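Local coordinates for protein alpha-fucosidase (Bifidobacterium bifidum, PDB 2EAB) that probably releases alpha-1,2-linked L-fucose from glycans by hydrolysis, this chain being the catalytic piece of a much longer bifidobacterial protein, at residues P509-Q513 with L582-M586; H682-L686 with S706-R710; G685-G689 with N730-T735; G689-D695 with N784-T788. One frame throughout, in Å; residues are numbered along the deposited sequence.

Contact 1: residues P509-Q513 with L582-M586; sequences PWILQ and LVWQM
Apolar side chains carry most of the meeting between P509-Q513 and L582-M586. CD2 of L582 sits over one face of the W510 indole, 4.0 Å from the centroid of its five-membered ring and displaced toward the rim, a CH-pi contact. W510 has its CG anti to the backbone N (chi1 -164°), which presents a ring face to the leucine. M586 lays its sulfur against the pyrrolidine ring of P509, with SD 3.8 Å from P509 CG; a chain extended as far as the sulfur (chi1 -178°) brings SD also near CD1 of L512.

The polar part is carried by Q513. Its amide lies across the aliphatic part of Q585, Q513 CD 3.6 Å from Q585 CG, the two side chains roughly perpendicular. NE2 of Q513 donates to a water at 2.9 Å; that water in turn donates to L582 O and, weakly, to P509 O, so one molecule ties both backbones together. The polar end of Q585 turns elsewhere, its NE2 bonded to D690 OD1.

The short axes approach to 8.9 Å at 47°, helix 507-520 against helix 577-596, an oblique helix-helix packing within the helical catalytic domain of family 95, whose fold is an (alpha/alpha)6 barrel.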
loop_
_atom_site.group_PDB
_atom_site.type_symbol
_atom_site.label_atom_id
_atom_site.label_comp_id
_atom_site.label_asym_id
_atom_site.label_seq_id
_atom_site.Cartn_x
_atom_site.Cartn_y
_atom_site.Cartn_z
ATOM N N PRO A 509 -15.220 2.478 -3.919
ATOM C CA PRO A 509 -15.381 3.243 -2.676
ATOM C C PRO A 509 -14.192 3.105 -1.713
ATOM O O PRO A 509 -13.677 4.106 -1.220
ATOM C CB PRO A 509 -16.666 2.657 -2.080
ATOM C CG PRO A 509 -17.491 2.319 -3.290
ATOM C CD PRO A 509 -16.492 1.848 -4.336
ATOM N N TRP A 510 -13.737 1.883 -1.457
ATOM C CA TRP A 510 -12.652 1.691 -0.505
ATOM C C TRP A 510 -11.357 2.398 -0.922
ATOM O O TRP A 510 -10.789 3.157 -0.135
ATOM C CB TRP A 510 -12.405 0.209 -0.265
ATOM C CG TRP A 510 -11.588 -0.093 0.958
ATOM C CD1 TRP A 510 -10.971 0.797 1.801
ATOM C CD2 TRP A 510 -11.287 -1.389 1.454
ATOM N NE1 TRP A 510 -10.318 0.123 2.800
ATOM C CE2 TRP A 510 -10.486 -1.225 2.605
ATOM C CE3 TRP A 510 -11.617 -2.686 1.034
ATOM C CZ2 TRP A 510 -10.022 -2.311 3.352
ATOM C CZ3 TRP A 510 -11.163 -3.763 1.774
ATOM C CH2 TRP A 510 -10.367 -3.571 2.916
ATOM N N ILE A 511 -10.886 2.159 -2.144
ATOM C CA ILE A 511 -9.653 2.816 -2.579
ATOM C C ILE A 511 -9.821 4.340 -2.630
ATOM O O ILE A 511 -8.856 5.072 -2.431
ATOM C CB ILE A 511 -9.114 2.236 -3.917
ATOM C CG1 ILE A 511 -7.608 2.490 -4.057
ATOM C CG2 ILE A 511 -9.890 2.774 -5.118
ATOM C CD1 ILE A 511 -6.751 1.723 -3.050
ATOM N N LEU A 512 -11.043 4.810 -2.868
ATOM C CA LEU A 512 -11.315 6.244 -2.778
ATOM C C LEU A 512 -11.063 6.825 -1.392
ATOM O O LEU A 512 -10.798 8.027 -1.267
ATOM C CB LEU A 512 -12.715 6.585 -3.273
ATOM C CG LEU A 512 -12.879 6.509 -4.797
ATOM C CD1 LEU A 512 -14.353 6.556 -5.169
ATOM C CD2 LEU A 512 -12.104 7.598 -5.525
ATOM N N GLN A 513 -11.146 5.997 -0.352
ATOM C CA GLN A 513 -10.750 6.473 0.975
ATOM C C GLN A 513 -9.284 6.882 0.995
ATOM O O GLN A 513 -8.943 7.957 1.493
ATOM C CB GLN A 513 -10.996 5.431 2.056
ATOM C CG GLN A 513 -12.452 5.200 2.384
ATOM C CD GLN A 513 -12.645 4.397 3.653
ATOM O OE1 GLN A 513 -11.987 4.646 4.658
ATOM N NE2 GLN A 513 -13.573 3.447 3.619
ATOM N N LEU A 582 -18.468 0.747 3.755
ATOM C CA LEU A 582 -17.667 1.395 2.725
ATOM C C LEU A 582 -18.450 2.478 1.988
ATOM O O LEU A 582 -17.926 3.567 1.730
ATOM C CB LEU A 582 -17.117 0.369 1.735
ATOM C CG LEU A 582 -16.007 -0.524 2.293
ATOM C CD1 LEU A 582 -15.634 -1.581 1.277
ATOM C CD2 LEU A 582 -14.782 0.284 2.706
ATOM N N VAL A 583 -19.701 2.196 1.637
ATOM C CA VAL A 583 -20.501 3.190 0.917
ATOM C C VAL A 583 -20.829 4.378 1.824
ATOM O O VAL A 583 -20.780 5.531 1.383
ATOM C CB VAL A 583 -21.751 2.560 0.259
ATOM C CG1 VAL A 583 -22.656 3.633 -0.354
ATOM C CG2 VAL A 583 -21.315 1.573 -0.816
ATOM N N TRP A 584 -21.127 4.089 3.089
ATOM C CA TRP A 584 -21.344 5.137 4.082
ATOM C C TRP A 584 -20.124 6.054 4.162
ATOM O O TRP A 584 -20.265 7.284 4.144
ATOM C CB TRP A 584 -21.658 4.514 5.439
ATOM C CG TRP A 584 -21.971 5.494 6.529
ATOM C CD1 TRP A 584 -23.203 5.954 6.895
ATOM C CD2 TRP A 584 -21.031 6.122 7.410
ATOM N NE1 TRP A 584 -23.088 6.831 7.948
ATOM C CE2 TRP A 584 -21.767 6.949 8.287
ATOM C CE3 TRP A 584 -19.639 6.055 7.552
ATOM C CZ2 TRP A 584 -21.153 7.715 9.285
ATOM C CZ3 TRP A 584 -19.031 6.820 8.543
ATOM C CH2 TRP A 584 -19.791 7.632 9.403
ATOM N N GLN A 585 -18.932 5.461 4.223
ATOM C CA GLN A 585 -17.713 6.254 4.325
ATOM C C GLN A 585 -17.481 7.096 3.082
ATOM O O GLN A 585 -17.041 8.248 3.185
ATOM C CB GLN A 585 -16.492 5.376 4.578
ATOM C CG GLN A 585 -15.340 6.153 5.187
ATOM C CD GLN A 585 -15.647 6.580 6.608
ATOM O OE1 GLN A 585 -15.782 5.745 7.494
ATOM N NE2 GLN A 585 -15.794 7.886 6.824
ATOM N N MET A 586 -17.764 6.522 1.913
ATOM C CA MET A 586 -17.593 7.248 0.662
ATOM C C MET A 586 -18.507 8.467 0.608
ATOM O O MET A 586 -18.074 9.556 0.244
ATOM C CB MET A 586 -17.848 6.353 -0.547
ATOM C CG MET A 586 -17.626 7.083 -1.859
ATOM S SD MET A 586 -18.005 6.103 -3.303
ATOM C CE MET A 586 -19.776 5.840 -3.106
HETATM O O HOH W 1 -15.269 3.713 1.311
#

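Contact 2: residues H682-L686 with S706-R710; sequences HLLGL and SLRYR
The imidazole of H682 and the guanidinium of R710 meet from opposite directions with their planes 28° apart. CE1 of the ring comes over one face of the guanidinium, 3.4 Å from R710 NH2, whereas that nitrogen approaches the ring obliquely. CG of L683 covers one face of the imidazole, and a water lies in the plane at its edge. In the helical catalytic domain of family 95 this joins the irregular segment H682-L686 to helix 697-711.

That water is shared by NE2 of H682, at 2.9 Å, and OG of S706, a hydroxyl also bonded to I650 N. H682 takes the tight first torsion with CG between the backbone N and the carbonyl carbon (chi1 62°), and this directs the ring to the helix. R710, bent at chi2 and chi3, is held by a salt bridge from NH2 to E652 and a bond from NE to H679 O, which probably fix the guanidinium plane against the imidazole. Replacing H682 with an alanine would probably open a gap over the guanidinium of R710 and deprive the shared water of one of its two partners here.

Leucines complete the contact. CD2 of L683 touches S706 CB, while its CD1 packs obliquely on L707. L686 and L707 reach toward each other tip to tip, with L686 CD2 3.8 Å from L707 CD1.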
loop_
_atom_site.group_PDB
_atom_site.type_symbol
_atom_site.label_atom_id
_atom_site.label_comp_id
_atom_site.label_asym_id
_atom_site.label_seq_id
_atom_site.Cartn_x
_atom_site.Cartn_y
_atom_site.Cartn_z
ATOM N N HIS A 682 -16.498 -6.842 8.042
ATOM C CA HIS A 682 -17.490 -5.980 8.671
ATOM C C HIS A 682 -16.905 -4.961 9.654
ATOM O O HIS A 682 -17.655 -4.189 10.266
ATOM C CB HIS A 682 -18.541 -6.839 9.374
ATOM C CG HIS A 682 -17.992 -7.693 10.473
ATOM N ND1 HIS A 682 -16.867 -8.475 10.318
ATOM C CD2 HIS A 682 -18.431 -7.904 11.735
ATOM C CE1 HIS A 682 -16.631 -9.120 11.447
ATOM N NE2 HIS A 682 -17.566 -8.791 12.322
ATOM N N LEU A 683 -15.581 -4.940 9.798
ATOM C CA LEU A 683 -14.946 -4.012 10.731
ATOM C C LEU A 683 -14.196 -2.864 10.057
ATOM O O LEU A 683 -13.455 -2.139 10.714
ATOM C CB LEU A 683 -14.043 -4.760 11.718
ATOM C CG LEU A 683 -14.752 -5.771 12.628
ATOM C CD1 LEU A 683 -13.755 -6.406 13.569
ATOM C CD2 LEU A 683 -15.910 -5.144 13.410
ATOM N N LEU A 684 -14.419 -2.660 8.761
ATOM C CA LEU A 684 -13.761 -1.568 8.048
ATOM C C LEU A 684 -14.177 -0.187 8.547
ATOM O O LEU A 684 -13.456 0.791 8.335
ATOM C CB LEU A 684 -13.972 -1.697 6.538
ATOM C CG LEU A 684 -13.482 -3.013 5.927
ATOM C CD1 LEU A 684 -13.645 -2.971 4.414
ATOM C CD2 LEU A 684 -12.033 -3.331 6.312
ATOM N N GLY A 685 -15.325 -0.114 9.214
ATOM C CA GLY A 685 -15.770 1.124 9.854
ATOM C C GLY A 685 -14.962 1.508 11.085
ATOM O O GLY A 685 -14.948 2.679 11.485
ATOM N N LEU A 686 -14.324 0.508 11.702
ATOM C CA LEU A 686 -13.381 0.695 12.811
ATOM C C LEU A 686 -11.995 1.099 12.303
ATOM O O LEU A 686 -11.364 2.016 12.841
ATOM C CB LEU A 686 -13.282 -0.589 13.644
ATOM C CG LEU A 686 -12.114 -0.675 14.638
ATOM C CD1 LEU A 686 -12.305 0.284 15.794
ATOM C CD2 LEU A 686 -11.949 -2.091 15.155
ATOM N N SER A 706 -16.237 -8.204 18.737
ATOM C CA SER A 706 -16.024 -8.826 17.430
ATOM C C SER A 706 -14.565 -9.212 17.210
ATOM O O SER A 706 -14.276 -10.320 16.746
ATOM C CB SER A 706 -16.490 -7.897 16.310
ATOM O OG SER A 706 -17.900 -7.813 16.282
ATOM N N LEU A 707 -13.651 -8.295 17.528
ATOM C CA LEU A 707 -12.220 -8.551 17.401
ATOM C C LEU A 707 -11.756 -9.707 18.277
ATOM O O LEU A 707 -10.954 -10.528 17.839
ATOM C CB LEU A 707 -11.412 -7.299 17.744
ATOM C CG LEU A 707 -11.388 -6.168 16.717
ATOM C CD1 LEU A 707 -10.790 -4.931 17.345
ATOM C CD2 LEU A 707 -10.610 -6.560 15.469
ATOM N N ARG A 708 -12.250 -9.765 19.513
ATOM C CA ARG A 708 -11.846 -10.827 20.434
ATOM C C ARG A 708 -12.220 -12.204 19.891
ATOM O O ARG A 708 -11.393 -13.118 19.905
ATOM C CB ARG A 708 -12.418 -10.617 21.839
ATOM C CG ARG A 708 -11.744 -9.493 22.623
ATOM C CD ARG A 708 -12.078 -9.543 24.114
ATOM N NE ARG A 708 -13.516 -9.614 24.368
ATOM C CZ ARG A 708 -14.326 -8.564 24.478
ATOM N NH1 ARG A 708 -13.853 -7.329 24.358
ATOM N NH2 ARG A 708 -15.620 -8.751 24.713
ATOM N N TYR A 709 -13.450 -12.348 19.404
ATOM C CA TYR A 709 -13.865 -13.614 18.809
ATOM C C TYR A 709 -13.004 -13.987 17.603
ATOM O O TYR A 709 -12.638 -15.150 17.434
ATOM C CB TYR A 709 -15.335 -13.579 18.402
ATOM C CG TYR A 709 -16.316 -13.801 19.531
ATOM C CD1 TYR A 709 -16.431 -15.049 20.151
ATOM C CD2 TYR A 709 -17.156 -12.775 19.955
ATOM C CE1 TYR A 709 -17.348 -15.259 21.183
ATOM C CE2 TYR A 709 -18.075 -12.974 20.981
ATOM C CZ TYR A 709 -18.167 -14.217 21.593
ATOM O OH TYR A 709 -19.075 -14.422 22.609
ATOM N N ARG A 710 -12.676 -13.005 16.766
ATOM C CA ARG A 710 -11.888 -13.288 15.567
ATOM C C ARG A 710 -10.415 -13.590 15.842
ATOM O O ARG A 710 -9.804 -14.378 15.120
ATOM C CB ARG A 710 -11.990 -12.141 14.565
ATOM C CG ARG A 710 -12.083 -12.602 13.115
ATOM C CD ARG A 710 -13.457 -13.185 12.797
ATOM N NE ARG A 710 -13.958 -12.715 11.505
ATOM C CZ ARG A 710 -15.236 -12.459 11.236
ATOM N NH1 ARG A 710 -16.175 -12.635 12.162
ATOM N NH2 ARG A 710 -15.571 -12.014 10.029
HETATM O O HOH W 2 -18.336 -10.054 14.806
#

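Contact 3: residues G685-G689 with N730-T735; sequences GLFPG and NSWART. With EDO (1,2-ethanediol), chain G.
The guanidinium of R734 gathers the carbonyl oxygens of L686, P688 and G689, fastening this irregular turn to helix 722-734 of the family 95 helical catalytic domain. A cis peptide bond precedes P688 in the turn. NH2 donates to P688 O at 3.0 Å (151°); that oxygen lies near the guanidinium plane, but the donor stands above the carbonyl plane. NH1 bonds to G689 O at 2.9 Å, this time in the carbonyl plane, and adds weak bonds to L686 O and P688 O. NE is taken by a salt bridge to E778, so all three nitrogens are engaged; an ethanediol, probably from the crystallisation liquor, lies doubtfully close to NH2. F687 O is reached by a water that donates to it and to S731 OG, a hydroxyl bonded also to Q727 O. The amide of N730 is satisfied elsewhere, OD1 by S774 and ND2 by the carbonyls of G726 and G771.

The F687 ring packs against R734 and N730. Its CD1 lies over the centre of the guanidinium face, 3.5 Å from R734 CZ, the planes 58° apart, while P688 CB lies over the rim of one ring face. On the opposite face N730 CB stands 3.4 Å from the F687 ring centroid, only 6° off the normal, a CH-pi contact.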
loop_
_atom_site.group_PDB
_atom_site.type_symbol
_atom_site.label_atom_id
_atom_site.label_comp_id
_atom_site.label_asym_id
_atom_site.label_seq_id
_atom_site.Cartn_x
_atom_site.Cartn_y
_atom_site.Cartn_z
ATOM N N GLY A 685 -15.325 -0.114 9.214
ATOM C CA GLY A 685 -15.770 1.124 9.854
ATOM C C GLY A 685 -14.962 1.508 11.085
ATOM O O GLY A 685 -14.948 2.679 11.485
ATOM N N LEU A 686 -14.324 0.508 11.702
ATOM C CA LEU A 686 -13.381 0.695 12.811
ATOM C C LEU A 686 -11.995 1.099 12.303
ATOM O O LEU A 686 -11.364 2.016 12.841
ATOM C CB LEU A 686 -13.282 -0.589 13.644
ATOM C CG LEU A 686 -12.114 -0.675 14.638
ATOM C CD1 LEU A 686 -12.305 0.284 15.794
ATOM C CD2 LEU A 686 -11.949 -2.091 15.155
ATOM N N PHE A 687 -11.517 0.376 11.295
ATOM C CA PHE A 687 -10.308 0.752 10.592
ATOM C C PHE A 687 -10.448 0.343 9.131
ATOM O O PHE A 687 -10.722 -0.824 8.842
ATOM C CB PHE A 687 -9.035 0.121 11.174
ATOM C CG PHE A 687 -7.810 0.624 10.492
ATOM C CD1 PHE A 687 -7.158 1.759 10.964
ATOM C CD2 PHE A 687 -7.384 0.050 9.299
ATOM C CE1 PHE A 687 -6.063 2.280 10.290
ATOM C CE2 PHE A 687 -6.301 0.568 8.619
ATOM C CZ PHE A 687 -5.639 1.685 9.108
ATOM N N PRO A 688 -10.190 1.272 8.193
ATOM C CA PRO A 688 -9.669 2.638 8.363
ATOM C C PRO A 688 -10.691 3.720 8.690
ATOM O O PRO A 688 -10.297 4.865 8.958
ATOM C CB PRO A 688 -9.065 2.933 6.991
ATOM C CG PRO A 688 -9.956 2.184 6.044
ATOM C CD PRO A 688 -10.344 0.920 6.767
ATOM N N GLY A 689 -11.974 3.370 8.671
ATOM C CA GLY A 689 -13.063 4.345 8.726
ATOM C C GLY A 689 -13.258 5.070 10.043
ATOM O O GLY A 689 -12.470 4.919 10.982
ATOM N N ASN A 730 -3.759 -2.582 12.898
ATOM C CA ASN A 730 -4.400 -1.277 12.742
ATOM C C ASN A 730 -5.769 -1.197 13.406
ATOM O O ASN A 730 -6.113 -0.176 14.008
ATOM C CB ASN A 730 -4.484 -0.895 11.267
ATOM C CG ASN A 730 -3.154 -0.421 10.722
ATOM O OD1 ASN A 730 -2.827 0.769 10.788
ATOM N ND2 ASN A 730 -2.371 -1.354 10.182
ATOM N N SER A 731 -6.537 -2.280 13.306
ATOM C CA SER A 731 -7.871 -2.344 13.901
ATOM C C SER A 731 -7.792 -2.261 15.417
ATOM O O SER A 731 -8.504 -1.473 16.046
ATOM C CB SER A 731 -8.586 -3.623 13.480
ATOM O OG SER A 731 -8.752 -3.670 12.073
ATOM N N TRP A 732 -6.908 -3.060 16.005
ATOM C CA TRP A 732 -6.721 -3.012 17.445
ATOM C C TRP A 732 -6.184 -1.660 17.921
ATOM O O TRP A 732 -6.577 -1.191 18.983
ATOM C CB TRP A 732 -5.851 -4.170 17.919
ATOM C CG TRP A 732 -6.633 -5.438 18.138
ATOM C CD1 TRP A 732 -6.743 -6.497 17.283
ATOM C CD2 TRP A 732 -7.419 -5.768 19.293
ATOM N NE1 TRP A 732 -7.543 -7.471 17.838
ATOM C CE2 TRP A 732 -7.968 -7.053 19.072
ATOM C CE3 TRP A 732 -7.708 -5.105 20.492
ATOM C CZ2 TRP A 732 -8.792 -7.690 20.010
ATOM C CZ3 TRP A 732 -8.530 -5.738 21.426
ATOM C CH2 TRP A 732 -9.057 -7.020 21.177
ATOM N N ALA A 733 -5.328 -1.008 17.137
ATOM C CA ALA A 733 -4.828 0.315 17.529
ATOM C C ALA A 733 -5.982 1.301 17.727
ATOM O O ALA A 733 -5.985 2.087 18.677
ATOM C CB ALA A 733 -3.839 0.853 16.514
ATOM N N ARG A 734 -6.971 1.247 16.839
ATOM C CA ARG A 734 -8.119 2.148 16.898
ATOM C C ARG A 734 -8.977 1.945 18.149
ATOM O O ARG A 734 -9.726 2.844 18.530
ATOM C CB ARG A 734 -8.978 1.986 15.640
ATOM C CG ARG A 734 -8.315 2.491 14.349
ATOM C CD ARG A 734 -8.211 4.019 14.323
ATOM N NE ARG A 734 -7.782 4.596 13.043
ATOM C CZ ARG A 734 -8.573 4.749 11.983
ATOM N NH1 ARG A 734 -9.827 4.310 12.011
ATOM N NH2 ARG A 734 -8.105 5.325 10.882
ATOM N N THR A 735 -8.878 0.772 18.778
ATOM C CA THR A 735 -9.619 0.488 20.012
ATOM C C THR A 735 -9.009 1.156 21.245
ATOM O O THR A 735 -9.656 1.215 22.294
ATOM C CB THR A 735 -9.700 -1.029 20.336
ATOM O OG1 THR A 735 -8.420 -1.497 20.777
ATOM C CG2 THR A 735 -10.175 -1.845 19.148
HETATM C C1 EDO G . -5.874 5.154 8.891
HETATM O O1 EDO G . -5.881 6.111 10.064
HETATM C C2 EDO G . -4.612 5.538 8.025
HETATM O O2 EDO G . -4.761 6.928 7.643
HETATM O O HOH W 3 -10.365 -3.478 9.753
#

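Contact 4: residues G689-D695 with N784-T788; sequences GDLITID and NSTFT
G689-D695 runs without regular secondary structure beside N784-T788, whose later residues form strand 786-788. The backbones approach at two places, D690 to S785 with CA atoms 5.9 Å apart and D695 to F787. Within the first segment T693 OG1 accepts from D695 N at 3.2 Å, an ST turn; D695 at its end points toward the strand segment.

The direct side-chain bond runs from S785 OG to D695 OD2, 2.6 Å long. It meets the anti side of the carboxylate, 28° out of its plane, and S785 reaches it with OG anti to the backbone N (chi1 -165°). OD2 has a second partner in Y798 OH. The other oxygen, OD1, accepts from a water that T788 N also bonds, and lies 3.7 Å from F787 CD1. An alanine in place of D695 would probably leave the S785 hydroxyl and Y798 without their shared partner and set the water at T788 N loose on one side.

Waters join the remaining polar groups. One donates to D690 OD2 and to N784 O, and accepts from T786 OG1; another connects I692 O with N784 ND2. D690, a calcium ligand in another structure of this protein, bonds through OD1 to Q585.

The loop is thus bordered by helix 577-596, touched by D690 and L691, helix 697-711, which meets I692, and the antiparallel pair 786-788 and 794-796.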
loop_
_atom_site.group_PDB
_atom_site.type_symbol
_atom_site.label_atom_id
_atom_site.label_comp_id
_atom_site.label_asym_id
_atom_site.label_seq_id
_atom_site.Cartn_x
_atom_site.Cartn_y
_atom_site.Cartn_z
ATOM N N GLY A 689 -11.974 3.370 8.671
ATOM C CA GLY A 689 -13.063 4.345 8.726
ATOM C C GLY A 689 -13.258 5.070 10.043
ATOM O O GLY A 689 -12.470 4.919 10.982
ATOM N N ASP A 690 -14.308 5.884 10.096
ATOM C CA ASP A 690 -14.657 6.614 11.320
ATOM C C ASP A 690 -16.083 6.339 11.769
ATOM O O ASP A 690 -16.686 7.136 12.495
ATOM C CB ASP A 690 -14.396 8.125 11.186
ATOM C CG ASP A 690 -15.396 8.834 10.284
ATOM O OD1 ASP A 690 -16.213 8.165 9.612
ATOM O OD2 ASP A 690 -15.351 10.088 10.249
ATOM N N LEU A 691 -16.600 5.196 11.339
ATOM C CA LEU A 691 -17.920 4.740 11.718
ATOM C C LEU A 691 -17.925 4.198 13.148
ATOM O O LEU A 691 -18.916 4.336 13.871
ATOM C CB LEU A 691 -18.347 3.668 10.725
ATOM C CG LEU A 691 -19.744 3.072 10.738
ATOM C CD1 LEU A 691 -20.831 4.145 10.718
ATOM C CD2 LEU A 691 -19.860 2.163 9.531
ATOM N N ILE A 692 -16.811 3.590 13.542
ATOM C CA ILE A 692 -16.637 3.024 14.873
ATOM C C ILE A 692 -15.372 3.638 15.449
ATOM O O ILE A 692 -14.266 3.363 14.977
ATOM C CB ILE A 692 -16.507 1.479 14.841
ATOM C CG1 ILE A 692 -17.738 0.833 14.190
ATOM C CG2 ILE A 692 -16.271 0.935 16.247
ATOM C CD1 ILE A 692 -17.557 -0.648 13.844
ATOM N N THR A 693 -15.541 4.495 16.453
ATOM C CA THR A 693 -14.417 5.200 17.052
ATOM C C THR A 693 -14.480 5.162 18.570
ATOM O O THR A 693 -15.512 4.821 19.163
ATOM C CB THR A 693 -14.377 6.682 16.644
ATOM O OG1 THR A 693 -15.407 7.389 17.344
ATOM C CG2 THR A 693 -14.548 6.878 15.132
ATOM N N ILE A 694 -13.361 5.535 19.179
ATOM C CA ILE A 694 -13.229 5.599 20.626
ATOM C C ILE A 694 -14.282 6.526 21.265
ATOM O O ILE A 694 -14.622 6.365 22.441
ATOM C CB ILE A 694 -11.771 5.997 21.015
ATOM C CG1 ILE A 694 -11.471 5.689 22.487
ATOM C CG2 ILE A 694 -11.463 7.457 20.647
ATOM C CD1 ILE A 694 -11.390 4.207 22.814
ATOM N N ASP A 695 -14.810 7.465 20.484
ATOM C CA ASP A 695 -15.815 8.409 20.976
ATOM C C ASP A 695 -17.230 7.839 21.035
ATOM O O ASP A 695 -18.151 8.515 21.490
ATOM C CB ASP A 695 -15.774 9.685 20.143
ATOM C CG ASP A 695 -14.460 10.402 20.282
ATOM O OD1 ASP A 695 -14.341 11.227 21.211
ATOM O OD2 ASP A 695 -13.526 10.085 19.507
ATOM N N ASN A 784 -8.572 10.522 13.138
ATOM C CA ASN A 784 -9.738 10.225 12.308
ATOM C C ASN A 784 -11.078 10.411 13.000
ATOM O O ASN A 784 -12.120 10.334 12.344
ATOM C CB ASN A 784 -9.680 8.780 11.816
ATOM C CG ASN A 784 -9.909 7.786 12.937
ATOM O OD1 ASN A 784 -9.104 7.700 13.861
ATOM N ND2 ASN A 784 -11.008 7.049 12.875
ATOM N N SER A 785 -11.076 10.617 14.311
ATOM C CA SER A 785 -12.340 10.608 15.036
ATOM C C SER A 785 -12.944 11.997 15.198
ATOM O O SER A 785 -12.325 13.000 14.846
ATOM C CB SER A 785 -12.187 9.911 16.382
ATOM O OG SER A 785 -13.459 9.613 16.920
ATOM N N THR A 786 -14.176 12.024 15.695
ATOM C CA THR A 786 -14.890 13.257 16.004
ATOM C C THR A 786 -15.286 13.232 17.474
ATOM O O THR A 786 -15.883 12.266 17.955
ATOM C CB THR A 786 -16.126 13.418 15.105
ATOM O OG1 THR A 786 -15.697 13.591 13.750
ATOM C CG2 THR A 786 -16.965 14.622 15.518
ATOM N N PHE A 787 -14.922 14.298 18.178
ATOM C CA PHE A 787 -15.183 14.489 19.603
ATOM C C PHE A 787 -16.426 15.353 19.747
ATOM O O PHE A 787 -16.616 16.310 18.992
ATOM C CB PHE A 787 -13.974 15.209 20.202
ATOM C CG PHE A 787 -14.004 15.388 21.701
ATOM C CD1 PHE A 787 -13.352 14.486 22.532
ATOM C CD2 PHE A 787 -14.600 16.511 22.269
ATOM C CE1 PHE A 787 -13.328 14.684 23.910
ATOM C CE2 PHE A 787 -14.581 16.712 23.645
ATOM C CZ PHE A 787 -13.944 15.798 24.463
ATOM N N THR A 788 -17.268 15.014 20.717
ATOM C CA THR A 788 -18.444 15.828 21.018
ATOM C C THR A 788 -18.406 16.214 22.483
ATOM O O THR A 788 -18.477 15.344 23.351
ATOM C CB THR A 788 -19.758 15.079 20.719
ATOM O OG1 THR A 788 -19.744 14.627 19.362
ATOM C CG2 THR A 788 -20.965 15.991 20.926
HETATM O O HOH W 4 -14.625 11.377 12.506
HETATM O O HOH W 5 -11.628 4.690 14.592
HETATM O O HOH W 6 -16.546 9.782 16.562
HETATM O O HOH W 7 -16.442 12.658 22.287
#

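Overall arrangement
The loop H682-D695 runs through contacts 2, 3 and 4: contacts 2 and 3 share G685 and L686, contacts 3 and 4 share G689. Probable hydrogen bonds from G689 N to L684 O (3.0 Å) and from I692 N to G685 O (2.9 Å) help fold it back on itself. Contact 1 borders the same loop: L684 CD1 packs on W510 CH2 at 3.7 Å, and Q585 NE2 reaches D690 OD1 at 2.8 Å. Centres of contacts 2 and 3 lie about 8 Å apart, those of 3 and 4 about 10 Å. Tris, probably from the crystallisation liquor, bonds Q513, P688 and D690, and may mark a pocket where contacts 1, 3 and 4 converge, beside a calcium site occupied in another structure.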